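Local structure of PnpC (Pseudomonas putida, 3N9T) at residues H212-F221 with H234-S245. The protein is an iron(III)-dependent hydroxyquinol 1,2-dioxygenase that cleaves the aromatic ring of hydroxyquinol between its adjacent hydroxyl-bearing carbons. Sequence-based numbering, arbitrary orientation.
With FE (Fe (III) ion), chain D.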
loop_
_atom_site.group_PDB
_atom_site.type_symbol
_atom_site.label_atom_id
_atom_site.label_comp_id
_atom_site.label_asym_id
_atom_site.label_seq_id
_atom_site.Cartn_x
_atom_site.Cartn_y
_atom_site.Cartn_z
ATOM N N HIS A 212 15.360 -12.074 -9.587
ATOM C CA HIS A 212 16.468 -12.260 -8.669
ATOM C C HIS A 212 16.557 -11.048 -7.665
ATOM O O HIS A 212 15.898 -10.026 -7.874
ATOM C CB HIS A 212 17.764 -12.460 -9.487
ATOM C CG HIS A 212 18.270 -11.214 -10.153
ATOM N ND1 HIS A 212 18.624 -10.089 -9.444
ATOM C CD2 HIS A 212 18.498 -10.924 -11.459
ATOM C CE1 HIS A 212 19.017 -9.148 -10.286
ATOM N NE2 HIS A 212 18.973 -9.637 -11.512
ATOM N N ALA A 213 17.343 -11.185 -6.607
ATOM C CA ALA A 213 17.478 -10.142 -5.607
ATOM C C ALA A 213 18.813 -9.388 -5.684
ATOM O O ALA A 213 19.223 -8.780 -4.685
ATOM C CB ALA A 213 17.245 -10.750 -4.179
ATOM N N TRP A 214 19.509 -9.414 -6.832
ATOM C CA TRP A 214 20.868 -8.828 -6.877
ATOM C C TRP A 214 20.895 -7.370 -7.267
ATOM O O TRP A 214 20.205 -6.930 -8.207
ATOM C CB TRP A 214 21.836 -9.584 -7.797
ATOM C CG TRP A 214 22.158 -10.959 -7.333
ATOM C CD1 TRP A 214 21.436 -12.081 -7.581
ATOM C CD2 TRP A 214 23.258 -11.362 -6.520
ATOM N NE1 TRP A 214 22.020 -13.166 -6.975
ATOM C CE2 TRP A 214 23.147 -12.759 -6.326
ATOM C CE3 TRP A 214 24.368 -10.696 -5.979
ATOM C CZ2 TRP A 214 24.089 -13.493 -5.622
ATOM C CZ3 TRP A 214 25.289 -11.427 -5.266
ATOM C CH2 TRP A 214 25.123 -12.801 -5.046
ATOM N N ARG A 215 21.786 -6.646 -6.608
ATOM C CA ARG A 215 22.298 -5.406 -7.177
ATOM C C ARG A 215 23.630 -5.559 -7.912
ATOM O O ARG A 215 24.525 -6.238 -7.410
ATOM C CB ARG A 215 22.455 -4.394 -6.102
ATOM C CG ARG A 215 21.126 -4.267 -5.333
ATOM C CD ARG A 215 20.794 -2.841 -5.059
ATOM N NE ARG A 215 20.820 -2.019 -6.256
ATOM C CZ ARG A 215 21.133 -0.740 -6.225
ATOM N NH1 ARG A 215 21.408 -0.170 -5.069
ATOM N NH2 ARG A 215 21.149 -0.017 -7.327
ATOM N N PRO A 216 23.762 -4.921 -9.083
ATOM C CA PRO A 216 25.113 -4.835 -9.664
ATOM C C PRO A 216 26.086 -4.092 -8.756
ATOM O O PRO A 216 25.685 -3.197 -8.013
ATOM C CB PRO A 216 24.922 -4.018 -10.943
ATOM C CG PRO A 216 23.611 -3.302 -10.761
ATOM C CD PRO A 216 22.780 -4.054 -9.780
ATOM N N ALA A 217 27.371 -4.447 -8.868
ATOM C CA ALA A 217 28.449 -3.798 -8.105
ATOM C C ALA A 217 28.469 -2.281 -8.295
ATOM O O ALA A 217 28.273 -1.782 -9.398
ATOM C CB ALA A 217 29.818 -4.441 -8.482
ATOM N N HIS A 218 28.613 -1.542 -7.197
ATOM C CA HIS A 218 28.629 -0.084 -7.291
ATOM C C HIS A 218 29.388 0.583 -6.195
ATOM O O HIS A 218 29.539 0.014 -5.112
ATOM C CB HIS A 218 27.217 0.503 -7.281
ATOM C CG HIS A 218 26.378 0.066 -6.105
ATOM N ND1 HIS A 218 25.691 -1.123 -6.087
ATOM C CD2 HIS A 218 26.097 0.680 -4.925
ATOM C CE1 HIS A 218 25.040 -1.233 -4.929
ATOM N NE2 HIS A 218 25.276 -0.157 -4.201
ATOM N N LEU A 219 29.702 1.865 -6.446
ATOM C CA LEU A 219 30.295 2.716 -5.426
ATOM C C LEU A 219 29.314 3.893 -5.243
ATOM O O LEU A 219 28.871 4.465 -6.247
ATOM C CB LEU A 219 31.690 3.182 -5.909
ATOM C CG LEU A 219 32.547 4.117 -5.017
ATOM C CD1 LEU A 219 32.765 3.552 -3.554
ATOM C CD2 LEU A 219 33.898 4.366 -5.698
ATOM N N HIS A 220 28.981 4.228 -3.985
ATOM C CA HIS A 220 28.015 5.311 -3.680
ATOM C C HIS A 220 28.783 6.589 -3.571
ATOM O O HIS A 220 29.870 6.579 -3.042
ATOM C CB HIS A 220 27.314 5.092 -2.343
ATOM C CG HIS A 220 26.349 3.924 -2.322
ATOM N ND1 HIS A 220 25.041 4.041 -2.746
ATOM C CD2 HIS A 220 26.505 2.627 -1.928
ATOM C CE1 HIS A 220 24.427 2.868 -2.613
ATOM N NE2 HIS A 220 25.293 1.988 -2.126
ATOM N N PHE A 221 28.281 7.667 -4.181
ATOM C CA PHE A 221 28.862 9.029 -3.991
ATOM C C PHE A 221 27.801 10.043 -3.518
ATOM O O PHE A 221 26.674 10.096 -4.099
ATOM C CB PHE A 221 29.395 9.591 -5.298
ATOM C CG PHE A 221 30.677 8.971 -5.759
ATOM C CD1 PHE A 221 30.661 7.690 -6.355
ATOM C CD2 PHE A 221 31.903 9.637 -5.577
ATOM C CE1 PHE A 221 31.843 7.101 -6.782
ATOM C CE2 PHE A 221 33.118 9.050 -6.044
ATOM C CZ PHE A 221 33.080 7.762 -6.609
ATOM N N HIS A 234 25.360 6.780 -7.874
ATOM C CA HIS A 234 26.133 5.486 -7.740
ATOM C C HIS A 234 26.998 5.470 -9.015
ATOM O O HIS A 234 26.547 6.004 -10.059
ATOM C CB HIS A 234 25.227 4.246 -7.940
ATOM C CG HIS A 234 24.189 3.997 -6.899
ATOM N ND1 HIS A 234 23.798 2.726 -6.548
ATOM C CD2 HIS A 234 23.409 4.835 -6.195
ATOM C CE1 HIS A 234 22.828 2.803 -5.661
ATOM N NE2 HIS A 234 22.574 4.073 -5.447
ATOM N N LEU A 235 28.202 4.867 -8.962
ATOM C CA LEU A 235 28.980 4.499 -10.197
ATOM C C LEU A 235 28.936 2.990 -10.246
ATOM O O LEU A 235 29.283 2.300 -9.246
ATOM C CB LEU A 235 30.461 4.933 -10.081
ATOM C CG LEU A 235 30.632 6.461 -10.184
ATOM C CD1 LEU A 235 32.153 6.744 -10.438
ATOM C CD2 LEU A 235 29.731 7.095 -11.364
ATOM N N PHE A 236 28.437 2.436 -11.333
ATOM C CA PHE A 236 28.242 0.977 -11.394
ATOM C C PHE A 236 29.346 0.383 -12.247
ATOM O O PHE A 236 29.635 0.960 -13.298
ATOM C CB PHE A 236 26.923 0.638 -12.106
ATOM C CG PHE A 236 25.689 1.070 -11.332
ATOM C CD1 PHE A 236 25.148 0.219 -10.395
ATOM C CD2 PHE A 236 25.120 2.339 -11.521
ATOM C CE1 PHE A 236 24.027 0.592 -9.659
ATOM C CE2 PHE A 236 24.013 2.709 -10.773
ATOM C CZ PHE A 236 23.478 1.820 -9.854
ATOM N N ASN A 237 29.885 -0.796 -11.860
ATOM C CA ASN A 237 30.914 -1.474 -12.681
ATOM C C ASN A 237 30.335 -1.847 -14.059
ATOM O O ASN A 237 29.360 -2.585 -14.159
ATOM C CB ASN A 237 31.475 -2.776 -12.050
ATOM C CG ASN A 237 31.956 -2.605 -10.589
ATOM O OD1 ASN A 237 31.574 -1.659 -9.885
ATOM N ND2 ASN A 237 32.715 -3.583 -10.110
ATOM N N SER A 238 30.996 -1.401 -15.100
ATOM C CA SER A 238 30.586 -1.688 -16.498
ATOM C C SER A 238 30.394 -3.162 -16.827
ATOM O O SER A 238 29.670 -3.548 -17.780
ATOM C CB SER A 238 31.733 -1.270 -17.430
ATOM O OG SER A 238 31.327 -0.111 -18.043
ATOM N N ASP A 239 31.078 -4.008 -16.130
ATOM C CA ASP A 239 31.001 -5.357 -16.639
ATOM C C ASP A 239 30.008 -6.267 -15.942
ATOM O O ASP A 239 30.067 -7.488 -16.121
ATOM C CB ASP A 239 32.434 -5.939 -16.726
ATOM C CG ASP A 239 33.264 -5.231 -17.822
ATOM O OD1 ASP A 239 32.687 -5.067 -18.951
ATOM O OD2 ASP A 239 34.438 -4.785 -17.552
ATOM N N ASP A 240 29.132 -5.693 -15.117
ATOM C CA ASP A 240 28.534 -6.478 -14.025
ATOM C C ASP A 240 27.445 -7.329 -14.656
ATOM O O ASP A 240 26.761 -6.866 -15.539
ATOM C CB ASP A 240 27.958 -5.554 -12.931
ATOM C CG ASP A 240 27.437 -6.314 -11.736
ATOM O OD1 ASP A 240 28.121 -6.347 -10.689
ATOM O OD2 ASP A 240 26.332 -6.894 -11.832
ATOM N N PRO A 241 27.302 -8.586 -14.232
ATOM C CA PRO A 241 26.276 -9.356 -14.948
ATOM C C PRO A 241 24.818 -8.943 -14.635
ATOM O O PRO A 241 23.909 -9.418 -15.285
ATOM C CB PRO A 241 26.524 -10.785 -14.473
ATOM C CG PRO A 241 27.168 -10.624 -13.085
ATOM C CD PRO A 241 27.961 -9.355 -13.173
ATOM N N TYR A 242 24.610 -7.993 -13.716
ATOM C CA TYR A 242 23.261 -7.619 -13.254
ATOM C C TYR A 242 22.886 -6.194 -13.627
ATOM O O TYR A 242 21.830 -5.703 -13.226
ATOM C CB TYR A 242 23.166 -7.770 -11.745
ATOM C CG TYR A 242 23.309 -9.197 -11.287
ATOM C CD1 TYR A 242 22.392 -10.197 -11.701
ATOM C CD2 TYR A 242 24.358 -9.567 -10.437
ATOM C CE1 TYR A 242 22.518 -11.505 -11.290
ATOM C CE2 TYR A 242 24.521 -10.900 -10.061
ATOM C CZ TYR A 242 23.602 -11.849 -10.466
ATOM O OH TYR A 242 23.771 -13.151 -10.001
ATOM N N LEU A 243 23.744 -5.553 -14.423
ATOM C CA LEU A 243 23.589 -4.165 -14.858
ATOM C C LEU A 243 22.258 -3.888 -15.507
ATOM O O LEU A 243 21.688 -2.799 -15.327
ATOM C CB LEU A 243 24.717 -3.812 -15.845
ATOM C CG LEU A 243 25.465 -2.472 -15.838
ATOM C CD1 LEU A 243 25.766 -1.905 -14.401
ATOM C CD2 LEU A 243 26.755 -2.629 -16.661
ATOM N N ASP A 244 21.738 -4.870 -16.244
ATOM C CA ASP A 244 20.485 -4.702 -16.982
ATOM C C ASP A 244 19.318 -5.216 -16.163
ATOM O O ASP A 244 18.218 -5.201 -16.636
ATOM C CB ASP A 244 20.501 -5.439 -18.373
ATOM C CG ASP A 244 21.541 -4.830 -19.343
ATOM O OD1 ASP A 244 21.516 -3.578 -19.530
ATOM O OD2 ASP A 244 22.408 -5.561 -19.917
ATOM N N SER A 245 19.567 -5.713 -14.954
ATOM C CA SER A 245 18.513 -6.350 -14.209
ATOM C C SER A 245 18.589 -5.981 -12.697
ATOM O O SER A 245 18.220 -6.766 -11.861
ATOM C CB SER A 245 18.556 -7.902 -14.471
ATOM O OG SER A 245 19.701 -8.439 -13.839
HETATM FE FE FE D . 24.810 0.127 -2.306
HETATM O O HOH W 1 23.015 0.798 -1.390
#
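H234 slips its ring beside two iron-binding histidines, H218 and H220, without joining the metal site. H220 turns its edge to the H234 face, CE1 to CE1 at 3.4 Å, while ND1 of H234 lies over one face of H218. Flat imidazoles suit this buried place: two give NE2 to the iron(III) and the third packs against them. H218 is aimed by its torsion, CG between backbone N and carbonyl carbon (chi1 54°), and its ND1 donates almost straight to P216 O at 2.8 Å. That bond fixes the ring's rotation and leaves NE2 for the metal. Y160, Y194 and a water also bind the iron, the two-tyrosine, two-histidine site of intradiol dioxygenases. The scaffold is an antiparallel beta hairpin: L219 and L235 form a hydrogen-bonded pair, and the histidines and F236 project from the sheet face opposite the two leucines. There F236 packs its CD1 on H218 CB, and its ring edge meets R215 NH2, whose salt bridge is with D246.

Beyond the strands, D240 ties the turn after strand 234-237 to the backbone of A217. Its OD1 accepts from A217 N at 2.7 Å, from above the carboxylate plane, and its OD2 takes Y242 N in an Asx turn; the small methyl of A217, which touches OD1, probably lets the carboxylate come this close. Y242 lies almost parallel to the five-membered ring of W214 in an offset stack, centroids 4.3 Å apart, with W214 CB over its ring centre, and turns its edge to the H212 face. H212 NE2 and S245 OG share a nearly straight hydrogen bond of 2.7 Å. A serine in place of Y242 would probably leave the W214 indole without its stacking partner and open a gap beside H212.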